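Hemolysin-related protein (Vibrio cholerae serotype O1, PDB 6MLT) is a secreted, metal-binding protein of the biofilm matrix that probably binds carbohydrate and contributes to adhesion of the biofilm. Local coordinates at residues S275-S280 with S602-T607; G477-D482 with W521-V526; Q494-M499 with S517-E522; G511-S516 with A535-V540. One frame throughout, in Å; residues are numbered along the deposited sequence.

Contact 1. Residues S275-S280 with S602-T607; sequences SVQAVS and SFRSAT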
loop_
_atom_site.group_PDB
_atom_site.type_symbol
_atom_site.label_atom_id
_atom_site.label_comp_id
_atom_site.label_asym_id
_atom_site.label_seq_id
_atom_site.Cartn_x
_atom_site.Cartn_y
_atom_site.Cartn_z
ATOM N N SER A 275 -4.143 -3.864 17.469
ATOM C CA SER A 275 -2.950 -4.587 17.042
ATOM C C SER A 275 -2.593 -4.380 15.579
ATOM O O SER A 275 -1.466 -4.707 15.186
ATOM C CB SER A 275 -3.116 -6.098 17.267
ATOM O OG SER A 275 -3.866 -6.693 16.214
ATOM N N VAL A 276 -3.517 -3.868 14.764
ATOM C CA VAL A 276 -3.344 -3.855 13.316
ATOM C C VAL A 276 -4.216 -2.747 12.752
ATOM O O VAL A 276 -5.225 -2.366 13.353
ATOM C CB VAL A 276 -3.695 -5.238 12.704
ATOM C CG1 VAL A 276 -5.167 -5.565 12.921
ATOM C CG2 VAL A 276 -3.352 -5.290 11.215
ATOM N N GLN A 277 -3.806 -2.214 11.601
ATOM C CA GLN A 277 -4.527 -1.158 10.915
ATOM C C GLN A 277 -4.634 -1.489 9.438
ATOM O O GLN A 277 -3.880 -2.309 8.906
ATOM C CB GLN A 277 -3.828 0.209 11.033
ATOM C CG GLN A 277 -2.857 0.347 12.167
ATOM C CD GLN A 277 -1.555 -0.441 11.971
ATOM O OE1 GLN A 277 -1.141 -0.744 10.853
ATOM N NE2 GLN A 277 -0.918 -0.781 13.072
ATOM N N ALA A 278 -5.587 -0.828 8.790
ATOM C CA ALA A 278 -5.631 -0.705 7.342
ATOM C C ALA A 278 -5.421 0.762 6.994
ATOM O O ALA A 278 -5.880 1.651 7.717
ATOM C CB ALA A 278 -6.961 -1.218 6.771
ATOM N N VAL A 279 -4.698 1.013 5.904
ATOM C CA VAL A 279 -4.352 2.365 5.477
ATOM C C VAL A 279 -4.719 2.487 4.006
ATOM O O VAL A 279 -4.237 1.704 3.178
ATOM C CB VAL A 279 -2.857 2.662 5.689
ATOM C CG1 VAL A 279 -2.531 4.100 5.290
ATOM C CG2 VAL A 279 -2.458 2.375 7.138
ATOM N N SER A 280 -5.568 3.449 3.671
ATOM C CA SER A 280 -6.068 3.489 2.301
ATOM C C SER A 280 -6.736 4.831 2.026
ATOM O O SER A 280 -6.755 5.733 2.871
ATOM C CB SER A 280 -7.040 2.338 2.050
ATOM O OG SER A 280 -7.155 2.092 0.666
ATOM N N SER A 602 -1.640 1.906 -0.375
ATOM C CA SER A 602 -2.600 1.277 0.518
ATOM C C SER A 602 -1.931 0.113 1.235
ATOM O O SER A 602 -0.870 -0.367 0.830
ATOM C CB SER A 602 -3.840 0.779 -0.236
ATOM O OG SER A 602 -3.514 -0.330 -1.058
ATOM N N PHE A 603 -2.576 -0.341 2.306
ATOM C CA PHE A 603 -2.095 -1.476 3.079
ATOM C C PHE A 603 -3.306 -2.194 3.655
ATOM O O PHE A 603 -4.148 -1.577 4.315
ATOM C CB PHE A 603 -1.132 -1.022 4.182
ATOM C CG PHE A 603 -0.066 -2.028 4.503
ATOM C CD1 PHE A 603 -0.349 -3.117 5.313
ATOM C CD2 PHE A 603 1.219 -1.895 3.987
ATOM C CE1 PHE A 603 0.624 -4.048 5.603
ATOM C CE2 PHE A 603 2.196 -2.829 4.280
ATOM C CZ PHE A 603 1.899 -3.906 5.085
ATOM N N ARG A 604 -3.390 -3.496 3.373
ATOM C CA ARG A 604 -4.544 -4.331 3.702
ATOM C C ARG A 604 -5.826 -3.812 3.049
ATOM O O ARG A 604 -6.914 -3.896 3.614
ATOM C CB ARG A 604 -4.689 -4.489 5.221
ATOM C CG ARG A 604 -3.823 -5.654 5.764
ATOM C CD ARG A 604 -3.825 -5.734 7.288
ATOM N NE ARG A 604 -2.993 -4.688 7.885
ATOM C CZ ARG A 604 -1.742 -4.853 8.300
ATOM N NH1 ARG A 604 -1.136 -6.030 8.203
ATOM N NH2 ARG A 604 -1.093 -3.832 8.827
ATOM N N SER A 605 -5.695 -3.310 1.824
ATOM C CA SER A 605 -6.825 -3.032 0.949
ATOM C C SER A 605 -6.841 -4.008 -0.223
ATOM O O SER A 605 -5.794 -4.308 -0.810
ATOM C CB SER A 605 -6.776 -1.604 0.399
ATOM O OG SER A 605 -7.782 -1.437 -0.582
ATOM N N ALA A 606 -8.034 -4.481 -0.571
ATOM C CA ALA A 606 -8.226 -5.349 -1.724
ATOM C C ALA A 606 -8.429 -4.585 -3.026
ATOM O O ALA A 606 -8.514 -5.212 -4.087
ATOM C CB ALA A 606 -9.429 -6.272 -1.491
ATOM N N THR A 607 -8.521 -3.258 -2.979
ATOM C CA THR A 607 -8.918 -2.487 -4.152
ATOM C C THR A 607 -7.734 -2.294 -5.091
ATOM O O THR A 607 -6.708 -1.733 -4.700
ATOM C CB THR A 607 -9.476 -1.131 -3.735
ATOM O OG1 THR A 607 -10.576 -1.320 -2.839
ATOM C CG2 THR A 607 -9.948 -0.331 -4.967
#
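R604 and Q277 make the polar centre of this contact. R604 NE gives a hydrogen bond to Q277 O at 2.7 Å, with an N-H...O angle of 155°. The carbonyl lies close to the guanidinium plane, at its edge. R604 NH2 adds a weak bond to the same oxygen. V276 CG2 sits over the centre of one guanidinium face, 3.4 Å from R604 CZ. F603 CE1 covers the opposite face nearer its rim. The arginine chain bends at chi3 (-75°), which turns its NE-H toward Q277 O.

Next to this, V279 and F603 form a single antiparallel bridge, a hydrogen-bonded pair. V279 N donates to F603 O at 3.1 Å, and F603 N donates to V279 O at 2.8 Å. The bridge adds residues of the C-terminal loop to the edge of strand 277-279, whose other neighbour in its sheet is strand 443-448.

Outer partners fix the polar ends. R604 NH2 also bonds S224 O. The amide of Q277 is held by S240, S225 and F223. D489 binds the hydroxyls of S280 and S605, and S605 OG accepts from T607 N in an ST turn.

All the touching residues are buried. The guanidinium lies between V276 CG2 and F603 CE1, and carbonyl oxygens of Q277 and S224 accept from its NE and NH2. Its charge probably strengthens those bonds and ties the C-terminal loop to two blades of the propeller-like domain.

Contact 2. Residues G477-D482 with W521-V526; sequences GVSAYD and WEYPVV. With NA (sodium ion), chain H.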
loop_
_atom_site.group_PDB
_atom_site.type_symbol
_atom_site.label_atom_id
_atom_site.label_comp_id
_atom_site.label_asym_id
_atom_site.label_seq_id
_atom_site.Cartn_x
_atom_site.Cartn_y
_atom_site.Cartn_z
ATOM N N GLY A 477 -8.855 -7.482 13.718
ATOM C CA GLY A 477 -8.372 -6.827 12.526
ATOM C C GLY A 477 -9.464 -6.133 11.728
ATOM O O GLY A 477 -10.655 -6.268 11.999
ATOM N N VAL A 478 -9.007 -5.377 10.735
ATOM C CA VAL A 478 -9.852 -4.708 9.760
ATOM C C VAL A 478 -9.170 -4.843 8.407
ATOM O O VAL A 478 -7.971 -5.118 8.315
ATOM C CB VAL A 478 -10.067 -3.218 10.098
ATOM C CG1 VAL A 478 -10.818 -3.071 11.416
ATOM C CG2 VAL A 478 -8.731 -2.487 10.164
ATOM N N SER A 479 -9.949 -4.646 7.345
ATOM C CA SER A 479 -9.403 -4.544 5.998
ATOM C C SER A 479 -10.223 -3.512 5.237
ATOM O O SER A 479 -11.161 -2.918 5.775
ATOM C CB SER A 479 -9.399 -5.902 5.287
ATOM O OG SER A 479 -10.718 -6.327 5.013
ATOM N N ALA A 480 -9.863 -3.301 3.974
ATOM C CA ALA A 480 -10.464 -2.246 3.170
ATOM C C ALA A 480 -10.799 -2.778 1.786
ATOM O O ALA A 480 -10.100 -3.643 1.250
ATOM C CB ALA A 480 -9.527 -1.044 3.042
ATOM N N TYR A 481 -11.870 -2.239 1.209
ATOM C CA TYR A 481 -12.276 -2.554 -0.155
ATOM C C TYR A 481 -13.343 -1.555 -0.592
ATOM O O TYR A 481 -14.161 -1.109 0.220
ATOM C CB TYR A 481 -12.809 -3.989 -0.274
ATOM C CG TYR A 481 -13.426 -4.269 -1.629
ATOM C CD1 TYR A 481 -12.655 -4.212 -2.787
ATOM C CD2 TYR A 481 -14.780 -4.564 -1.758
ATOM C CE1 TYR A 481 -13.215 -4.437 -4.037
ATOM C CE2 TYR A 481 -15.352 -4.798 -3.006
ATOM C CZ TYR A 481 -14.564 -4.727 -4.139
ATOM O OH TYR A 481 -15.117 -4.956 -5.379
ATOM N N ASP A 482 -13.330 -1.221 -1.884
ATOM C CA ASP A 482 -14.302 -0.301 -2.482
ATOM C C ASP A 482 -15.458 -1.125 -3.035
ATOM O O ASP A 482 -15.473 -1.510 -4.204
ATOM C CB ASP A 482 -13.645 0.540 -3.574
ATOM C CG ASP A 482 -14.620 1.479 -4.260
ATOM O OD1 ASP A 482 -15.742 1.675 -3.740
ATOM O OD2 ASP A 482 -14.272 2.010 -5.331
ATOM N N TRP A 521 -6.872 -11.469 15.887
ATOM C CA TRP A 521 -6.570 -10.344 15.011
ATOM C C TRP A 521 -6.918 -10.654 13.556
ATOM O O TRP A 521 -6.347 -10.040 12.646
ATOM C CB TRP A 521 -5.090 -9.940 15.154
ATOM C CG TRP A 521 -4.172 -11.114 15.200
ATOM C CD1 TRP A 521 -3.545 -11.712 14.145
ATOM C CD2 TRP A 521 -3.789 -11.852 16.366
ATOM N NE1 TRP A 521 -2.792 -12.775 14.585
ATOM C CE2 TRP A 521 -2.932 -12.889 15.940
ATOM C CE3 TRP A 521 -4.092 -11.742 17.726
ATOM C CZ2 TRP A 521 -2.380 -13.809 16.822
ATOM C CZ3 TRP A 521 -3.536 -12.660 18.606
ATOM C CH2 TRP A 521 -2.688 -13.676 18.148
ATOM N N GLU A 522 -7.849 -11.574 13.315
ATOM C CA GLU A 522 -8.271 -11.898 11.961
ATOM C C GLU A 522 -9.050 -10.731 11.357
ATOM O O GLU A 522 -9.489 -9.821 12.061
ATOM C CB GLU A 522 -9.121 -13.173 11.964
ATOM C CG GLU A 522 -10.565 -13.019 12.487
ATOM C CD GLU A 522 -10.738 -13.212 14.005
ATOM O OE1 GLU A 522 -9.776 -13.008 14.789
ATOM O OE2 GLU A 522 -11.879 -13.551 14.408
ATOM N N TYR A 523 -9.216 -10.761 10.036
ATOM C CA TYR A 523 -10.063 -9.790 9.361
ATOM C C TYR A 523 -10.724 -10.460 8.166
ATOM O O TYR A 523 -10.257 -11.503 7.693
ATOM C CB TYR A 523 -9.272 -8.546 8.916
ATOM C CG TYR A 523 -7.994 -8.832 8.149
ATOM C CD1 TYR A 523 -8.035 -9.290 6.842
ATOM C CD2 TYR A 523 -6.748 -8.632 8.729
ATOM C CE1 TYR A 523 -6.867 -9.563 6.131
ATOM C CE2 TYR A 523 -5.566 -8.893 8.018
ATOM C CZ TYR A 523 -5.645 -9.358 6.719
ATOM O OH TYR A 523 -4.501 -9.615 5.996
ATOM N N PRO A 524 -11.817 -9.897 7.661
ATOM C CA PRO A 524 -12.399 -10.410 6.418
ATOM C C PRO A 524 -11.564 -9.979 5.223
ATOM O O PRO A 524 -10.841 -8.980 5.265
ATOM C CB PRO A 524 -13.796 -9.771 6.374
ATOM C CG PRO A 524 -13.972 -9.067 7.697
ATOM C CD PRO A 524 -12.598 -8.781 8.206
ATOM N N VAL A 525 -11.678 -10.749 4.144
ATOM C CA VAL A 525 -10.902 -10.528 2.924
ATOM C C VAL A 525 -11.849 -10.469 1.733
ATOM O O VAL A 525 -12.739 -11.316 1.598
ATOM C CB VAL A 525 -9.857 -11.641 2.719
ATOM C CG1 VAL A 525 -9.295 -11.632 1.288
ATOM C CG2 VAL A 525 -8.736 -11.496 3.750
ATOM N N VAL A 526 -11.639 -9.490 0.857
ATOM C CA VAL A 526 -12.299 -9.454 -0.443
ATOM C C VAL A 526 -11.282 -9.864 -1.495
ATOM O O VAL A 526 -10.161 -9.335 -1.533
ATOM C CB VAL A 526 -12.880 -8.065 -0.746
ATOM C CG1 VAL A 526 -13.421 -8.007 -2.176
ATOM C CG2 VAL A 526 -13.984 -7.729 0.253
HETATM NA NA NA H . -16.558 2.987 -2.098
HETATM O O HOH W 1 -10.587 -6.745 2.015
#
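Y481 and V526 meet between two neighbouring four-stranded antiparallel sheets, an arrangement consistent with blades of a beta-propeller. Strand 478-481 is the first strand of one sheet, and strand 525-527 is an outer strand of the next. The touching parts run nearly the same way, 15° apart.

V526 CG1 stands over the centre of the Y481 ring, 3.6 Å from the centroid and 7° off the ring normal. This is a CH-pi contact. The two side chains cross at about a right angle. V526 CG1 is anti to the backbone N (chi1 173°), which aims that methyl at the ring, while V526 CG2 lies beside Y481 CD2 at 3.8 Å. The far end of the tyrosine is held by R567 O.

Y523 lies along the start of the strand. Its CB packs on the backbone of G477 and V478, and its CD1 lies 4.0 Å from S479 CB. Its hydroxyl bonds Y576 O. G477 N donates to E522 O at 2.9 Å. G477 lies close against the backbone of W521, with G477 N 3.7 Å from W521 C.

D482, just after the strand, binds a sodium ion together with T484, D486, I488 and E490.

S479 links the sheets: its OG donates to P524 O at 2.7 Å, tilted from the carbonyl plane. A water donates to S479 OG and A480 O and accepts from V526 N at 3.2 Å.

Contact 3. Residues Q494-M499 with S517-E522; sequences QDRLRM and SGTLWE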
loop_
_atom_site.group_PDB
_atom_site.type_symbol
_atom_site.label_atom_id
_atom_site.label_comp_id
_atom_site.label_asym_id
_atom_site.label_seq_id
_atom_site.Cartn_x
_atom_site.Cartn_y
_atom_site.Cartn_z
ATOM N N GLN A 494 -15.054 -6.580 12.209
ATOM C CA GLN A 494 -15.569 -7.780 12.849
ATOM C C GLN A 494 -15.625 -7.528 14.348
ATOM O O GLN A 494 -14.716 -6.903 14.905
ATOM C CB GLN A 494 -14.663 -8.982 12.547
ATOM C CG GLN A 494 -14.986 -10.245 13.329
ATOM C CD GLN A 494 -16.247 -10.918 12.823
ATOM O OE1 GLN A 494 -16.424 -11.098 11.621
ATOM N NE2 GLN A 494 -17.137 -11.275 13.736
ATOM N N ASP A 495 -16.693 -7.993 15.003
ATOM C CA ASP A 495 -16.684 -8.022 16.464
ATOM C C ASP A 495 -17.071 -9.413 16.955
ATOM O O ASP A 495 -16.762 -10.402 16.287
ATOM C CB ASP A 495 -17.564 -6.906 17.056
ATOM C CG ASP A 495 -19.064 -7.084 16.820
ATOM O OD1 ASP A 495 -19.519 -8.084 16.226
ATOM O OD2 ASP A 495 -19.802 -6.179 17.272
ATOM N N ARG A 496 -17.697 -9.522 18.131
ATOM C CA ARG A 496 -17.985 -10.850 18.668
ATOM C C ARG A 496 -19.057 -11.571 17.859
ATOM O O ARG A 496 -19.031 -12.804 17.765
ATOM C CB ARG A 496 -18.416 -10.758 20.134
ATOM C CG ARG A 496 -17.345 -10.212 21.099
ATOM C CD ARG A 496 -16.034 -10.994 21.059
ATOM N NE ARG A 496 -16.199 -12.414 21.370
ATOM C CZ ARG A 496 -16.348 -12.908 22.593
ATOM N NH1 ARG A 496 -16.373 -12.103 23.645
ATOM N NH2 ARG A 496 -16.486 -14.217 22.764
ATOM N N LEU A 497 -19.991 -10.833 17.253
ATOM C CA LEU A 497 -21.180 -11.434 16.658
ATOM C C LEU A 497 -21.462 -11.018 15.223
ATOM O O LEU A 497 -22.314 -11.646 14.585
ATOM C CB LEU A 497 -22.419 -11.096 17.499
ATOM C CG LEU A 497 -22.425 -11.620 18.932
ATOM C CD1 LEU A 497 -23.569 -11.012 19.725
ATOM C CD2 LEU A 497 -22.518 -13.143 18.936
ATOM N N ARG A 498 -20.799 -9.991 14.698
ATOM C CA ARG A 498 -21.165 -9.417 13.413
ATOM C C ARG A 498 -19.921 -9.018 12.639
ATOM O O ARG A 498 -18.962 -8.503 13.214
ATOM C CB ARG A 498 -22.045 -8.159 13.569
ATOM C CG ARG A 498 -23.038 -8.195 14.710
ATOM C CD ARG A 498 -23.498 -6.793 15.065
ATOM N NE ARG A 498 -22.489 -6.063 15.834
ATOM C CZ ARG A 498 -22.607 -4.791 16.202
ATOM N NH1 ARG A 498 -23.688 -4.098 15.863
ATOM N NH2 ARG A 498 -21.644 -4.206 16.906
ATOM N N MET A 499 -19.958 -9.256 11.336
ATOM C CA MET A 499 -19.082 -8.590 10.387
ATOM C C MET A 499 -19.859 -7.424 9.793
ATOM O O MET A 499 -21.053 -7.551 9.516
ATOM C CB MET A 499 -18.622 -9.563 9.294
ATOM C CG MET A 499 -17.736 -8.944 8.216
ATOM S SD MET A 499 -18.682 -8.114 6.906
ATOM C CE MET A 499 -17.359 -7.250 6.058
ATOM N N SER A 517 -17.053 -14.741 16.517
ATOM C CA SER A 517 -15.665 -15.068 16.814
ATOM C C SER A 517 -15.324 -14.649 18.236
ATOM O O SER A 517 -15.781 -13.599 18.708
ATOM C CB SER A 517 -14.708 -14.384 15.829
ATOM O OG SER A 517 -13.359 -14.706 16.151
ATOM N N GLY A 518 -14.515 -15.469 18.913
ATOM C CA GLY A 518 -13.860 -15.009 20.127
ATOM C C GLY A 518 -12.959 -13.819 19.872
ATOM O O GLY A 518 -12.712 -13.024 20.787
ATOM N N THR A 519 -12.502 -13.673 18.630
ATOM C CA THR A 519 -11.643 -12.623 18.085
ATOM C C THR A 519 -10.209 -12.754 18.577
ATOM O O THR A 519 -9.939 -12.916 19.774
ATOM C CB THR A 519 -12.165 -11.202 18.372
ATOM O OG1 THR A 519 -12.033 -10.884 19.760
ATOM C CG2 THR A 519 -13.620 -11.061 17.931
ATOM N N LEU A 520 -9.293 -12.729 17.612
ATOM C CA LEU A 520 -7.881 -12.522 17.864
ATOM C C LEU A 520 -7.498 -11.299 17.057
ATOM O O LEU A 520 -7.812 -10.165 17.456
ATOM C CB LEU A 520 -7.087 -13.784 17.508
ATOM C CG LEU A 520 -7.275 -14.976 18.442
ATOM C CD1 LEU A 520 -6.629 -16.201 17.814
ATOM C CD2 LEU A 520 -6.682 -14.681 19.807
ATOM N N TRP A 521 -6.872 -11.469 15.887
ATOM C CA TRP A 521 -6.570 -10.344 15.011
ATOM C C TRP A 521 -6.918 -10.654 13.556
ATOM O O TRP A 521 -6.347 -10.040 12.646
ATOM C CB TRP A 521 -5.090 -9.940 15.154
ATOM C CG TRP A 521 -4.172 -11.114 15.200
ATOM C CD1 TRP A 521 -3.545 -11.712 14.145
ATOM C CD2 TRP A 521 -3.789 -11.852 16.366
ATOM N NE1 TRP A 521 -2.792 -12.775 14.585
ATOM C CE2 TRP A 521 -2.932 -12.889 15.940
ATOM C CE3 TRP A 521 -4.092 -11.742 17.726
ATOM C CZ2 TRP A 521 -2.380 -13.809 16.822
ATOM C CZ3 TRP A 521 -3.536 -12.660 18.606
ATOM C CH2 TRP A 521 -2.688 -13.676 18.148
ATOM N N GLU A 522 -7.849 -11.574 13.315
ATOM C CA GLU A 522 -8.271 -11.898 11.961
ATOM C C GLU A 522 -9.050 -10.731 11.357
ATOM O O GLU A 522 -9.489 -9.821 12.061
ATOM C CB GLU A 522 -9.121 -13.173 11.964
ATOM C CG GLU A 522 -10.565 -13.019 12.487
ATOM C CD GLU A 522 -10.738 -13.212 14.005
ATOM O OE1 GLU A 522 -9.776 -13.008 14.789
ATOM O OE2 GLU A 522 -11.879 -13.551 14.408
#
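Two loops at one end of a propeller-like blade meet here: the hairpin turn that joins strand 490-494 to strand 498-502, and the crossing that leads from strand 509-514 to the next sheet. R496 and S517 carry the contact through two hydrogen bonds of opposite direction. S517 N donates to R496 O at 3.0 Å, from above the carbonyl plane. R496 NE donates back to S517 O at 2.9 Å, with an N-H...O angle of 153°. This second bond lies in the carbonyl plane, on a lone pair, and S517 O also lies in the guanidinium plane. The arginine is curled at chi2 (-56°) and chi3 (-58°), which folds its NE back toward the opposite loop. G518 O lies over a guanidinium face, and S548 OG takes a bond from R496 NH2.

T519 packs against the turn. Its CG2 is 3.6 Å from D495 O and also packs on R496 CD.

Each loop is stiffened from within. D495 OD1 accepts from the backbone N of L497 and R498, an Asx turn and an Asx motif. D495 OD2 is gripped side-on by NE and NH2 of R498 in a salt bridge. Q494 NE2 bonds D495 O within the turn, and also reaches out to N515 O.

In the other loop S517 OG accepts from T519 N, an ST turn. E522 spans the loop with both oxygens through their syn lone pairs: its OE1 takes L520 N, and its OE2 takes the proton of S517 OG at 2.6 Å.

Contact 4. Residues G511-S516 with A535-V540; sequences GIIANS and ASLIMV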
loop_
_atom_site.group_PDB
_atom_site.type_symbol
_atom_site.label_atom_id
_atom_site.label_comp_id
_atom_site.label_asym_id
_atom_site.label_seq_id
_atom_site.Cartn_x
_atom_site.Cartn_y
_atom_site.Cartn_z
ATOM N N GLY A 511 -23.499 -2.459 5.818
ATOM C CA GLY A 511 -23.860 -3.857 5.696
ATOM C C GLY A 511 -23.539 -4.568 6.985
ATOM O O GLY A 511 -22.608 -4.192 7.703
ATOM N N ILE A 512 -24.335 -5.587 7.296
ATOM C CA ILE A 512 -24.185 -6.378 8.510
ATOM C C ILE A 512 -24.377 -7.841 8.141
ATOM O O ILE A 512 -25.362 -8.195 7.484
ATOM C CB ILE A 512 -25.202 -5.981 9.597
ATOM C CG1 ILE A 512 -25.108 -4.490 9.914
ATOM C CG2 ILE A 512 -24.972 -6.806 10.868
ATOM C CD1 ILE A 512 -26.237 -3.976 10.800
ATOM N N ILE A 513 -23.454 -8.688 8.580
ATOM C CA ILE A 513 -23.523 -10.129 8.362
ATOM C C ILE A 513 -23.277 -10.809 9.697
ATOM O O ILE A 513 -22.265 -10.534 10.351
ATOM C CB ILE A 513 -22.487 -10.591 7.318
ATOM C CG1 ILE A 513 -22.862 -10.061 5.933
ATOM C CG2 ILE A 513 -22.359 -12.117 7.304
ATOM C CD1 ILE A 513 -21.790 -10.272 4.873
ATOM N N ALA A 514 -24.192 -11.691 10.101
ATOM C CA ALA A 514 -23.999 -12.453 11.326
ATOM C C ALA A 514 -22.797 -13.378 11.166
ATOM O O ALA A 514 -22.763 -14.210 10.254
ATOM C CB ALA A 514 -25.257 -13.255 11.654
ATOM N N ASN A 515 -21.821 -13.234 12.057
ATOM C CA ASN A 515 -20.569 -13.984 11.970
ATOM C C ASN A 515 -19.861 -13.841 13.307
ATOM O O ASN A 515 -19.507 -12.723 13.698
ATOM C CB ASN A 515 -19.702 -13.453 10.827
ATOM C CG ASN A 515 -18.528 -14.362 10.500
ATOM O OD1 ASN A 515 -18.702 -15.436 9.927
ATOM N ND2 ASN A 515 -17.325 -13.921 10.849
ATOM N N SER A 516 -19.666 -14.953 14.014
ATOM C CA SER A 516 -19.175 -14.905 15.385
ATOM C C SER A 516 -17.696 -15.261 15.472
ATOM O O SER A 516 -17.155 -15.993 14.637
ATOM C CB SER A 516 -19.971 -15.845 16.293
ATOM O OG SER A 516 -19.935 -17.188 15.835
ATOM N N ALA A 535 -16.179 -9.817 -7.190
ATOM C CA ALA A 535 -15.381 -10.362 -6.102
ATOM C C ALA A 535 -16.224 -11.157 -5.095
ATOM O O ALA A 535 -17.458 -11.163 -5.120
ATOM C CB ALA A 535 -14.652 -9.235 -5.373
ATOM N N SER A 536 -15.513 -11.834 -4.195
ATOM C CA SER A 536 -16.091 -12.590 -3.094
ATOM C C SER A 536 -15.602 -12.003 -1.775
ATOM O O SER A 536 -14.467 -11.522 -1.673
ATOM C CB SER A 536 -15.696 -14.066 -3.156
ATOM O OG SER A 536 -16.042 -14.653 -4.396
ATOM N N LEU A 537 -16.471 -12.045 -0.769
ATOM C CA LEU A 537 -16.170 -11.595 0.586
ATOM C C LEU A 537 -16.008 -12.822 1.481
ATOM O O LEU A 537 -16.971 -13.571 1.690
ATOM C CB LEU A 537 -17.283 -10.697 1.115
ATOM C CG LEU A 537 -17.300 -10.420 2.623
ATOM C CD1 LEU A 537 -16.019 -9.732 3.068
ATOM C CD2 LEU A 537 -18.517 -9.586 2.997
ATOM N N ILE A 538 -14.804 -13.008 2.020
ATOM C CA ILE A 538 -14.422 -14.217 2.751
ATOM C C ILE A 538 -14.208 -13.863 4.216
ATOM O O ILE A 538 -13.453 -12.933 4.526
ATOM C CB ILE A 538 -13.141 -14.837 2.165
ATOM C CG1 ILE A 538 -13.318 -15.140 0.674
ATOM C CG2 ILE A 538 -12.756 -16.116 2.934
ATOM C CD1 ILE A 538 -12.126 -14.770 -0.172
ATOM N N MET A 539 -14.824 -14.629 5.120
ATOM C CA MET A 539 -14.638 -14.405 6.546
ATOM C C MET A 539 -14.624 -15.733 7.290
ATOM O O MET A 539 -15.210 -16.726 6.847
ATOM C CB MET A 539 -15.729 -13.487 7.122
ATOM C CG MET A 539 -17.127 -14.052 7.079
ATOM S SD MET A 539 -18.378 -12.805 7.466
ATOM C CE MET A 539 -18.307 -11.797 5.986
ATOM N N VAL A 540 -13.946 -15.738 8.431
ATOM C CA VAL A 540 -13.809 -16.936 9.251
ATOM C C VAL A 540 -14.639 -16.766 10.514
ATOM O O VAL A 540 -14.911 -15.646 10.958
ATOM C CB VAL A 540 -12.327 -17.218 9.574
ATOM C CG1 VAL A 540 -11.524 -17.312 8.285
ATOM C CG2 VAL A 540 -11.754 -16.132 10.488
#
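M539, N515 and I513 bury much of the surface here, and M539 lies between the other two. Its sulfur rests over the face of the amide of N515, with M539 SD 3.4 Å from N515 CG. The two side chains slide past each other in opposite directions. With chi1 at 65°, M539 CG sits between its own backbone N and carbonyl carbon and lies beside N515 OD1, 3.5 Å away. The bend at chi3 then carries CE toward I513, where M539 CE is 4.0 Å from I513 CD1.

N515 adds the one hydrogen bond across the segments. Its ND2 donates to V540 O at 3.0 Å, with an N-H...O angle of 159°. The carbonyl is near the amide plane of N515, while the donor stands above the carbonyl plane of V540. The other end of the amide is also held, because N515 OD1 accepts from N551 ND2. With both ends bonded, the amide is probably restrained in its rotation, and it turns a flat face to the sulfur, with M539 SD almost directly above N515 CG.

I513 and L537 reach toward each other tip to tip, I513 CD1 to L537 CD2 at 3.8 Å. M499 touches both L537 and M539 from strand 498-502, and Y557 packs on I513 and M539 from strand 553-559. The apolar cluster therefore continues across several strands.

Strand 509-514 is the outer strand of one antiparallel sheet, and strand 536-541 is an inner strand of the next. Side chains rather than backbone bonds join them, as is usual between adjacent blades of a beta-propeller.

Contacts 2, 3 and 4 lie close together, with centres 10 to 11 Å apart, and contact 1 is 8 Å from contact 2. Contacts 2 to 4 all reach the sheet of strands 478-481, 490-494, 498-502 and 509-514. Contacts 2 and 4 also reach the following sheet, through the adjacent strands 525-527 and 536-541. Along the chain, contacts 2 and 3 share W521 and E522, where segment 517-522 ends and segment 521-526 begins, and contact 4 alternates with each of them. Contact 1 spans them all, pairing strand 277-279 with the C-terminal loop. That loop also bonds A480 and D482. Together the contacts join successive propeller-like blades and bring the C-terminal segment back among them.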